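Putative 4-Hydroxy-2-oxoglutarate aldolase / 2-dehydro-3-deoxyphosphogluconate aldolase (Yersinia enterocolitica, PDB 3LM7) is a putative aldolase of a family in the TIM-barrel superfamily, its precise function not established. Local coordinates at residues D13-V19 / T214-I220; F201-Q206 / I243-I247; P122-Y128 / S172-F178. All coordinates share one frame; numbering follows the deposited sequence.

Interaction 1. Residues D13-V19 / T214-I220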
loop_
_atom_site.group_PDB
_atom_site.type_symbol
_atom_site.label_atom_id
_atom_site.label_comp_id
_atom_site.label_asym_id
_atom_site.label_seq_id
_atom_site.Cartn_x
_atom_site.Cartn_y
_atom_site.Cartn_z
ATOM N N ASP A 13 6.385 1.574 6.302
ATOM C CA ASP A 13 5.933 1.153 4.990
ATOM C C ASP A 13 5.252 2.189 4.191
ATOM O O ASP A 13 4.548 1.832 3.250
ATOM C CB ASP A 13 4.994 -0.046 5.078
ATOM C CG ASP A 13 5.731 -1.317 4.825
ATOM O OD1 ASP A 13 6.398 -1.445 3.703
ATOM O OD2 ASP A 13 5.701 -2.126 5.782
ATOM N N ARG A 14 5.527 3.462 4.498
ATOM C CA ARG A 14 4.825 4.533 3.792
ATOM C C ARG A 14 5.745 5.523 3.125
ATOM O O ARG A 14 5.475 5.917 1.999
ATOM C CB ARG A 14 3.877 5.319 4.709
ATOM C CG ARG A 14 2.635 4.600 5.205
ATOM C CD ARG A 14 1.634 4.227 4.071
ATOM N NE ARG A 14 0.975 5.277 3.254
ATOM C CZ ARG A 14 -0.070 6.012 3.629
ATOM N NH1 ARG A 14 -0.500 5.944 4.889
ATOM N NH2 ARG A 14 -0.649 6.890 2.791
ATOM N N VAL A 15 6.755 6.010 3.845
ATOM C CA VAL A 15 7.546 7.175 3.353
ATOM C C VAL A 15 9.015 6.947 3.480
ATOM O O VAL A 15 9.475 6.541 4.593
ATOM C CB VAL A 15 7.229 8.473 4.131
ATOM C CG1 VAL A 15 8.166 9.638 3.601
ATOM C CG2 VAL A 15 5.744 8.810 3.930
ATOM N N CYS A 16 9.764 7.246 2.399
ATOM C CA CYS A 16 11.228 7.103 2.447
ATOM C C CYS A 16 11.810 8.397 1.878
ATOM O O CYS A 16 11.401 8.857 0.813
ATOM C CB CYS A 16 11.687 5.863 1.621
ATOM S SG CYS A 16 13.492 5.566 1.783
ATOM N N LEU A 17 12.774 8.988 2.575
ATOM C CA LEU A 17 13.358 10.230 2.080
ATOM C C LEU A 17 14.266 9.914 0.911
ATOM O O LEU A 17 14.818 8.816 0.824
ATOM C CB LEU A 17 14.226 10.918 3.199
ATOM C CG LEU A 17 13.467 11.219 4.469
ATOM C CD1 LEU A 17 14.509 11.808 5.447
ATOM C CD2 LEU A 17 12.295 12.242 4.260
ATOM N N ASN A 18 14.512 10.900 0.049
ATOM C CA ASN A 18 15.562 10.811 -0.923
ATOM C C ASN A 18 16.376 12.102 -0.959
ATOM O O ASN A 18 15.834 13.182 -1.281
ATOM C CB ASN A 18 14.925 10.407 -2.318
ATOM C CG ASN A 18 15.947 10.042 -3.422
ATOM O OD1 ASN A 18 15.674 9.109 -4.265
ATOM N ND2 ASN A 18 17.034 10.783 -3.531
ATOM N N VAL A 19 17.695 12.011 -0.692
ATOM C CA VAL A 19 18.501 13.232 -0.599
ATOM C C VAL A 19 19.800 12.865 -1.223
ATOM O O VAL A 19 20.101 11.679 -1.384
ATOM C CB VAL A 19 18.686 13.707 0.947
ATOM C CG1 VAL A 19 17.335 13.862 1.649
ATOM C CG2 VAL A 19 19.494 12.651 1.736
ATOM N N THR A 214 0.273 4.949 -1.339
ATOM C CA THR A 214 0.831 3.861 -0.555
ATOM C C THR A 214 2.321 4.047 -0.201
ATOM O O THR A 214 2.721 3.746 0.946
ATOM C CB THR A 214 0.610 2.545 -1.272
ATOM O OG1 THR A 214 -0.823 2.425 -1.432
ATOM C CG2 THR A 214 1.030 1.382 -0.361
ATOM N N LYS A 215 3.116 4.491 -1.174
ATOM C CA LYS A 215 4.525 4.811 -0.905
ATOM C C LYS A 215 4.826 6.162 -1.454
ATOM O O LYS A 215 4.526 6.463 -2.653
ATOM C CB LYS A 215 5.424 3.796 -1.622
ATOM C CG LYS A 215 5.117 2.295 -1.226
ATOM C CD LYS A 215 5.770 1.892 -0.002
ATOM C CE LYS A 215 5.693 0.389 0.272
ATOM N NZ LYS A 215 4.364 0.072 0.808
ATOM N N VAL A 216 5.472 6.972 -0.633
ATOM C CA VAL A 216 5.824 8.329 -1.025
ATOM C C VAL A 216 7.310 8.506 -0.827
ATOM O O VAL A 216 7.831 8.131 0.232
ATOM C CB VAL A 216 5.071 9.407 -0.158
ATOM C CG1 VAL A 216 5.350 10.793 -0.742
ATOM C CG2 VAL A 216 3.557 9.073 -0.167
ATOM N N ILE A 217 8.009 9.002 -1.850
ATOM C CA ILE A 217 9.481 9.149 -1.775
ATOM C C ILE A 217 9.756 10.620 -2.132
ATOM O O ILE A 217 9.935 10.973 -3.289
ATOM C CB ILE A 217 10.269 8.165 -2.719
ATOM C CG1 ILE A 217 9.959 6.707 -2.334
ATOM C CG2 ILE A 217 11.848 8.450 -2.629
ATOM C CD1 ILE A 217 10.542 5.620 -3.376
ATOM N N PRO A 218 9.725 11.510 -1.124
ATOM C CA PRO A 218 9.944 12.927 -1.462
ATOM C C PRO A 218 11.423 13.169 -1.679
ATOM O O PRO A 218 12.237 12.535 -0.990
ATOM C CB PRO A 218 9.474 13.672 -0.204
ATOM C CG PRO A 218 9.653 12.723 0.903
ATOM C CD PRO A 218 9.324 11.318 0.289
ATOM N N HIS A 219 11.774 14.080 -2.590
ATOM C CA HIS A 219 13.169 14.378 -2.843
ATOM C C HIS A 219 13.475 15.739 -2.269
ATOM O O HIS A 219 12.709 16.651 -2.505
ATOM C CB HIS A 219 13.427 14.407 -4.362
ATOM C CG HIS A 219 13.313 13.060 -4.991
ATOM N ND1 HIS A 219 14.333 12.511 -5.732
ATOM C CD2 HIS A 219 12.315 12.139 -4.967
ATOM C CE1 HIS A 219 13.958 11.315 -6.170
ATOM N NE2 HIS A 219 12.732 11.073 -5.744
ATOM N N ILE A 220 14.585 15.857 -1.528
ATOM C CA ILE A 220 14.957 17.135 -0.905
ATOM C C ILE A 220 16.430 17.413 -1.162
ATOM O O ILE A 220 17.280 16.689 -0.716
ATOM C CB ILE A 220 14.682 17.164 0.634
ATOM C CG1 ILE A 220 13.337 16.481 0.996
ATOM C CG2 ILE A 220 14.727 18.629 1.115
ATOM C CD1 ILE A 220 13.429 14.924 1.137
HETATM O O HOH W 1 4.485 -2.642 1.466
#
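Asn18 and His219 form the tight end of this contact. The two side chains run side by side, and the amide stacks on one face of the imidazole with the planes 18° apart. Asn18 CB sits 3.9 Å from the centroid of the His219 ring, almost exactly on its normal, a CH-pi contact. Outer bonds hold both groups: Asn18 OD1 to Ser69, His219 ND1 to Tyr221 and NE2 to Glu191. Val216 N bonds Arg14 O (2.8 Å), Cys16 N bonds Val216 O (3.0 Å), Asn18 N bonds Pro218 O and Ile220 N bonds Asn18 O.

The other end is looser and wetter, though Arg14 and Thr214 also pack on the second subunit. Lys215 brings NZ to Asp13 O (3.0 Å); its salt bridge to Asp13 OD1 is long at 3.8 Å, and a water bridges Lys215 NZ and Asp13 OD1. Arg14 NE makes a weak bond, in the guanidinium plane, to Thr214 O; its NH2 is held by Val213 O.

The segments run 17° from parallel. With a backbone hydrogen bond from Lys215 to Leu190, residues 214-220 bridge the sheet's first and last strands, consistent with the eighth position that closes a TIM barrel.

Interaction 2. Residues F201-Q206 / I243-I247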
loop_
_atom_site.group_PDB
_atom_site.type_symbol
_atom_site.label_atom_id
_atom_site.label_comp_id
_atom_site.label_asym_id
_atom_site.label_seq_id
_atom_site.Cartn_x
_atom_site.Cartn_y
_atom_site.Cartn_z
ATOM N N PHE A 201 7.796 20.806 3.477
ATOM C CA PHE A 201 7.908 19.359 3.396
ATOM C C PHE A 201 6.706 18.723 4.013
ATOM O O PHE A 201 6.107 17.855 3.402
ATOM C CB PHE A 201 9.164 18.890 4.131
ATOM C CG PHE A 201 9.307 17.376 4.211
ATOM C CD1 PHE A 201 9.836 16.677 3.134
ATOM C CD2 PHE A 201 8.932 16.683 5.377
ATOM C CE1 PHE A 201 9.998 15.234 3.216
ATOM C CE2 PHE A 201 9.081 15.279 5.489
ATOM C CZ PHE A 201 9.626 14.551 4.409
ATOM N N GLU A 202 6.344 19.098 5.257
ATOM C CA GLU A 202 5.188 18.438 5.866
ATOM C C GLU A 202 3.916 18.552 4.996
ATOM O O GLU A 202 3.249 17.545 4.753
ATOM C CB GLU A 202 4.881 19.024 7.268
ATOM C CG GLU A 202 3.632 18.403 7.875
ATOM C CD GLU A 202 3.480 18.806 9.340
ATOM O OE1 GLU A 202 4.414 19.384 9.927
ATOM O OE2 GLU A 202 2.438 18.513 9.876
ATOM N N GLN A 203 3.624 19.749 4.493
ATOM C CA GLN A 203 2.395 19.908 3.761
ATOM C C GLN A 203 2.445 19.076 2.449
ATOM O O GLN A 203 1.498 18.400 2.118
ATOM C CB GLN A 203 2.171 21.389 3.454
ATOM C CG GLN A 203 0.859 21.602 2.660
ATOM C CD GLN A 203 0.664 23.081 2.285
ATOM O OE1 GLN A 203 1.435 23.934 2.717
ATOM N NE2 GLN A 203 -0.303 23.365 1.417
ATOM N N ILE A 204 3.585 19.051 1.790
ATOM C CA ILE A 204 3.700 18.334 0.542
ATOM C C ILE A 204 3.524 16.816 0.717
ATOM O O ILE A 204 2.784 16.151 -0.046
ATOM C CB ILE A 204 5.074 18.703 -0.190
ATOM C CG1 ILE A 204 4.934 20.091 -0.857
ATOM C CG2 ILE A 204 5.410 17.609 -1.231
ATOM C CD1 ILE A 204 6.289 20.799 -1.307
ATOM N N VAL A 205 4.170 16.273 1.744
ATOM C CA VAL A 205 3.958 14.874 2.078
ATOM C C VAL A 205 2.545 14.594 2.606
ATOM O O VAL A 205 1.947 13.586 2.215
ATOM C CB VAL A 205 5.043 14.346 3.072
ATOM C CG1 VAL A 205 4.763 12.830 3.422
ATOM C CG2 VAL A 205 6.480 14.541 2.446
ATOM N N GLN A 206 1.980 15.493 3.406
ATOM C CA GLN A 206 0.679 15.226 3.964
ATOM C C GLN A 206 -0.337 15.127 2.809
ATOM O O GLN A 206 -1.290 14.363 2.876
ATOM C CB GLN A 206 0.260 16.393 4.861
ATOM C CG GLN A 206 -0.997 16.123 5.709
ATOM C CD GLN A 206 -0.792 15.047 6.764
ATOM O OE1 GLN A 206 0.015 15.221 7.687
ATOM N NE2 GLN A 206 -1.522 13.943 6.639
ATOM N N ILE A 243 9.543 15.047 11.155
ATOM C CA ILE A 243 8.229 15.336 10.527
ATOM C C ILE A 243 7.564 14.026 10.041
ATOM O O ILE A 243 6.347 13.762 10.251
ATOM C CB ILE A 243 8.401 16.321 9.315
ATOM C CG1 ILE A 243 8.853 17.696 9.849
ATOM C CG2 ILE A 243 7.079 16.459 8.507
ATOM C CD1 ILE A 243 9.338 18.652 8.741
ATOM N N VAL A 244 8.368 13.180 9.396
ATOM C CA VAL A 244 7.835 11.907 8.901
ATOM C C VAL A 244 7.211 11.117 10.093
ATOM O O VAL A 244 6.049 10.649 10.032
ATOM C CB VAL A 244 8.922 11.088 8.214
ATOM C CG1 VAL A 244 8.402 9.661 7.916
ATOM C CG2 VAL A 244 9.414 11.845 6.856
ATOM N N LYS A 245 7.956 11.018 11.208
ATOM C CA LYS A 245 7.422 10.268 12.351
ATOM C C LYS A 245 6.159 10.891 12.917
ATOM O O LYS A 245 5.278 10.191 13.479
ATOM C CB LYS A 245 8.476 10.200 13.484
ATOM C CG LYS A 245 9.603 9.290 13.138
ATOM C CD LYS A 245 10.647 9.297 14.278
ATOM C CE LYS A 245 11.736 8.291 13.944
ATOM N NZ LYS A 245 12.629 8.106 15.144
ATOM N N LYS A 246 6.056 12.214 12.785
ATOM C CA LYS A 246 4.860 12.932 13.275
ATOM C C LYS A 246 3.674 12.582 12.412
ATOM O O LYS A 246 2.557 12.345 12.932
ATOM C CB LYS A 246 5.075 14.488 13.268
ATOM C CG LYS A 246 3.910 15.261 13.911
ATOM C CD LYS A 246 4.144 16.786 13.994
ATOM C CE LYS A 246 4.282 17.380 12.599
ATOM N NZ LYS A 246 4.460 18.868 12.626
ATOM N N ILE A 247 3.871 12.584 11.097
ATOM C CA ILE A 247 2.683 12.516 10.224
ATOM C C ILE A 247 2.335 11.117 9.735
ATOM O O ILE A 247 1.178 10.862 9.301
ATOM C CB ILE A 247 2.762 13.536 9.023
ATOM C CG1 ILE A 247 3.888 13.131 8.081
ATOM C CG2 ILE A 247 2.937 14.999 9.550
ATOM C CD1 ILE A 247 4.005 14.087 6.887
HETATM O O HOH W 2 -1.209 11.680 8.423
#
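Glu202 meets Ile243, Lys246 and Ile247 across two helices whose segment axes approach to 10.4 Å and cross at -44°. Its chain can be followed outward. Glu202 CB lies 3.6 Å from Ile243 CG2. With CG anti to the backbone N (chi1 177°) and the rest extended, the chain runs obliquely past Ile243 and Ile247, and Glu202 CG comes 3.9 Å from Ile247 CG2. At the tip, Glu202 OE1 takes the hydrogen-bonded salt bridge from Lys246 NZ (2.7 Å), on the syn side but 25° out of the carboxylate plane. Glu202 OE2, also near that ammonium, lies 3.6 Å from Ile247 CG2. The lysine arrives at about a right angle to the glutamate.

Inward of these polar groups the contact is apolar. Phe201 presents its ring edge to Ile243 CG2 and Val244 CG2, with Phe201 CD2 3.6 Å from Ile243 CG2, while Val205 CG2 of its own helix lies over one face. Farther along, Val205 CG1 meets Ile247 CD1 at 3.8 Å, the two side chains at about a right angle. At the far end, a water accepts from Gln206 NE2 and donates to Ile247 O (2.7 Å); the same NE2 also bonds Asp210.

Burial is graded: Phe201, Val205 and Val244 are buried, Lys246 is exposed, Glu202 and Gln206 are only partly covered, and the partly exposed Ile243 and Ile247 stand between the buried trio and the polar margin. The chemistry therefore implies that hydrophobic packing fills the inner side of the helix pair, while a surface ion pair and a bridging water tie its outer margin, where solvent would probably temper the strength of the charge attraction.

Interaction 3. Residues P122-Y128 / S172-F178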
loop_
_atom_site.group_PDB
_atom_site.type_symbol
_atom_site.label_atom_id
_atom_site.label_comp_id
_atom_site.label_asym_id
_atom_site.label_seq_id
_atom_site.Cartn_x
_atom_site.Cartn_y
_atom_site.Cartn_z
ATOM N N PRO A 122 4.452 18.949 -14.566
ATOM C CA PRO A 122 3.347 19.893 -14.557
ATOM C C PRO A 122 3.145 20.568 -15.934
ATOM O O PRO A 122 4.099 20.723 -16.689
ATOM C CB PRO A 122 3.813 20.967 -13.538
ATOM C CG PRO A 122 4.679 20.294 -12.634
ATOM C CD PRO A 122 5.421 19.250 -13.491
ATOM N N THR A 123 1.916 20.908 -16.239
ATOM C CA THR A 123 1.565 21.550 -17.489
ATOM C C THR A 123 0.832 22.854 -17.258
ATOM O O THR A 123 0.525 23.535 -18.209
ATOM C CB THR A 123 0.588 20.658 -18.298
ATOM O OG1 THR A 123 -0.559 20.380 -17.516
ATOM C CG2 THR A 123 1.248 19.332 -18.760
ATOM N N GLY A 124 0.482 23.144 -16.005
ATOM C CA GLY A 124 -0.436 24.222 -15.715
ATOM C C GLY A 124 -1.901 23.787 -15.763
ATOM O O GLY A 124 -2.786 24.576 -15.414
ATOM N N LYS A 125 -2.192 22.551 -16.169
ATOM C CA LYS A 125 -3.580 22.126 -16.330
ATOM C C LYS A 125 -3.824 20.909 -15.468
ATOM O O LYS A 125 -3.315 19.831 -15.759
ATOM C CB LYS A 125 -3.899 21.755 -17.809
ATOM C CG LYS A 125 -3.473 22.926 -18.743
ATOM C CD LYS A 125 -3.137 22.634 -20.212
ATOM C CE LYS A 125 -2.541 23.941 -20.704
ATOM N NZ LYS A 125 -2.069 24.748 -19.352
ATOM N N VAL A 126 -4.578 21.087 -14.399
ATOM C CA VAL A 126 -4.911 19.974 -13.541
ATOM C C VAL A 126 -5.485 18.795 -14.348
ATOM O O VAL A 126 -6.412 18.950 -15.210
ATOM C CB VAL A 126 -5.906 20.450 -12.436
ATOM C CG1 VAL A 126 -6.384 19.230 -11.631
ATOM C CG2 VAL A 126 -5.222 21.502 -11.494
ATOM N N GLY A 127 -4.955 17.618 -14.038
ATOM C CA GLY A 127 -5.278 16.359 -14.706
ATOM C C GLY A 127 -4.449 15.960 -15.930
ATOM O O GLY A 127 -4.656 14.854 -16.477
ATOM N N TYR A 128 -3.522 16.814 -16.340
ATOM C CA TYR A 128 -2.728 16.614 -17.581
ATOM C C TYR A 128 -1.232 16.790 -17.298
ATOM O O TYR A 128 -0.844 17.785 -16.671
ATOM C CB TYR A 128 -3.178 17.599 -18.726
ATOM C CG TYR A 128 -4.593 17.251 -19.111
ATOM C CD1 TYR A 128 -4.879 16.280 -20.086
ATOM C CD2 TYR A 128 -5.666 17.825 -18.396
ATOM C CE1 TYR A 128 -6.239 15.919 -20.368
ATOM C CE2 TYR A 128 -7.005 17.441 -18.635
ATOM C CZ TYR A 128 -7.280 16.523 -19.623
ATOM O OH TYR A 128 -8.609 16.254 -19.815
ATOM N N SER A 172 2.618 24.267 -7.714
ATOM C CA SER A 172 1.814 23.434 -8.603
ATOM C C SER A 172 0.920 22.539 -7.746
ATOM O O SER A 172 0.629 21.360 -8.072
ATOM C CB SER A 172 2.751 22.667 -9.555
ATOM O OG SER A 172 3.611 21.827 -8.791
ATOM N N ILE A 173 0.425 23.112 -6.648
ATOM C CA ILE A 173 -0.272 22.313 -5.630
ATOM C C ILE A 173 -1.540 21.626 -6.127
ATOM O O ILE A 173 -1.787 20.444 -5.852
ATOM C CB ILE A 173 -0.537 23.180 -4.317
ATOM C CG1 ILE A 173 -0.650 22.270 -3.132
ATOM C CG2 ILE A 173 -1.580 24.258 -4.508
ATOM C CD1 ILE A 173 0.819 21.751 -2.823
ATOM N N ASP A 174 -2.352 22.361 -6.870
ATOM C CA ASP A 174 -3.568 21.757 -7.412
ATOM C C ASP A 174 -3.240 20.614 -8.377
ATOM O O ASP A 174 -3.949 19.568 -8.365
ATOM C CB ASP A 174 -4.417 22.803 -8.105
ATOM C CG ASP A 174 -5.017 23.768 -7.117
ATOM O OD1 ASP A 174 -5.113 23.392 -5.914
ATOM O OD2 ASP A 174 -5.375 24.855 -7.561
ATOM N N GLU A 175 -2.215 20.804 -9.226
ATOM C CA GLU A 175 -1.811 19.665 -10.104
ATOM C C GLU A 175 -1.276 18.459 -9.335
ATOM O O GLU A 175 -1.581 17.311 -9.663
ATOM C CB GLU A 175 -0.775 20.070 -11.147
ATOM C CG GLU A 175 -1.353 21.044 -12.231
ATOM C CD GLU A 175 -0.252 21.565 -13.129
ATOM O OE1 GLU A 175 0.229 20.777 -13.951
ATOM O OE2 GLU A 175 0.156 22.740 -12.999
ATOM N N TYR A 176 -0.457 18.746 -8.325
ATOM C CA TYR A 176 0.163 17.722 -7.488
ATOM C C TYR A 176 -0.932 16.934 -6.777
ATOM O O TYR A 176 -0.865 15.689 -6.732
ATOM C CB TYR A 176 1.160 18.359 -6.520
ATOM C CG TYR A 176 1.692 17.453 -5.443
ATOM C CD1 TYR A 176 2.445 16.302 -5.769
ATOM C CD2 TYR A 176 1.492 17.766 -4.115
ATOM C CE1 TYR A 176 2.946 15.463 -4.794
ATOM C CE2 TYR A 176 2.026 16.917 -3.057
ATOM C CZ TYR A 176 2.719 15.774 -3.420
ATOM O OH TYR A 176 3.250 14.933 -2.467
ATOM N N ARG A 177 -1.939 17.632 -6.266
ATOM C CA ARG A 177 -2.931 16.975 -5.467
ATOM C C ARG A 177 -3.692 15.959 -6.355
ATOM O O ARG A 177 -4.030 14.841 -5.943
ATOM C CB ARG A 177 -3.908 18.017 -4.864
ATOM C CG ARG A 177 -4.929 17.311 -3.895
ATOM C CD ARG A 177 -5.910 18.309 -3.199
ATOM N NE ARG A 177 -5.245 19.571 -2.809
ATOM C CZ ARG A 177 -5.298 20.720 -3.511
ATOM N NH1 ARG A 177 -6.016 20.850 -4.683
ATOM N NH2 ARG A 177 -4.632 21.762 -3.034
ATOM N N PHE A 178 -3.995 16.406 -7.566
ATOM C CA PHE A 178 -4.680 15.558 -8.526
ATOM C C PHE A 178 -3.846 14.318 -8.798
ATOM O O PHE A 178 -4.403 13.221 -8.864
ATOM C CB PHE A 178 -4.944 16.328 -9.836
ATOM C CG PHE A 178 -5.851 15.573 -10.792
ATOM C CD1 PHE A 178 -7.197 15.851 -10.865
ATOM C CD2 PHE A 178 -5.322 14.560 -11.620
ATOM C CE1 PHE A 178 -8.026 15.100 -11.775
ATOM C CE2 PHE A 178 -6.154 13.843 -12.530
ATOM C CZ PHE A 178 -7.486 14.114 -12.608
HETATM O O HOH W 3 -2.479 17.327 -12.545
HETATM O O HOH W 4 -0.394 18.118 -13.937
#
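Pro122 opens the contact by laying its ring near the carboxylate of Glu175, with Pro122 CB 3.6 Å from Glu175 OE1. Next, Thr123 N donates at 2.8 Å and 158° to Glu175 OE1, which accepts on its syn lone pair. The Thr123 hydroxyl is occupied within its own loop: OG1 accepts from Lys125 N, an ST turn, and donates to Tyr128 O from above the carbonyl plane. Gly124, whose phi is positive, adds a weak bond from its N to Glu175 OE2 (3.1 Å). Lys125 turns away, its NZ bonding Thr123 O, and starts a type II turn ending at Tyr128.

Val126 forks over the helix: CG2 touches Asp174 CB at 3.7 Å, and CG1, anti to the backbone N (chi1 173°), reaches Phe178 CD1 at 3.6 Å. Gly127 then lays its CA over one face of the Phe178 ring, 3.6 Å from the centroid and 20° off the normal. Gly127 N is linked through a water to Glu175 O; a second water donates to both Tyr128 O and Glu175 OE1. The buried carboxylate is thus held by backbone N-H groups and water, which would probably stabilise its negative charge.

The loop 122-128, between strands 115-120 and 128-130, lies against the first turns of helix 173-185. Phe164 of strand 161-164 touches both Pro122 and Glu175, Ile144 of strand 144-146 touches Thr123 and Tyr128, and Tyr176 packs on Ile207 and Ala208 of helix 201-211.

Overall arrangement
Interactions 1 and 2 are neighbours, their centres 10 Å apart, and their segments alternate along the chain. Phe201 CE1 packs 3.4 Å from Pro218 CG and Phe201 CZ 3.5 Å from Leu17 CD2, while Val244 CG2 lies 3.9 Å from Leu17 CD2, so helices 201-211 and 234-247 both sit on the barrel seam. Interaction 3 lies about 20 Å from both, centre to centre, on the outer surface; in sequence it falls between the two halves of interaction 1 and precedes interaction 2. Its nearest atoms are about 5 Å from interaction 1, but Tyr176 OH probably hydrogen-bonds Ile204 O (2.7 Å) of interaction 2. Helix 201-211 is thus the element common to all three.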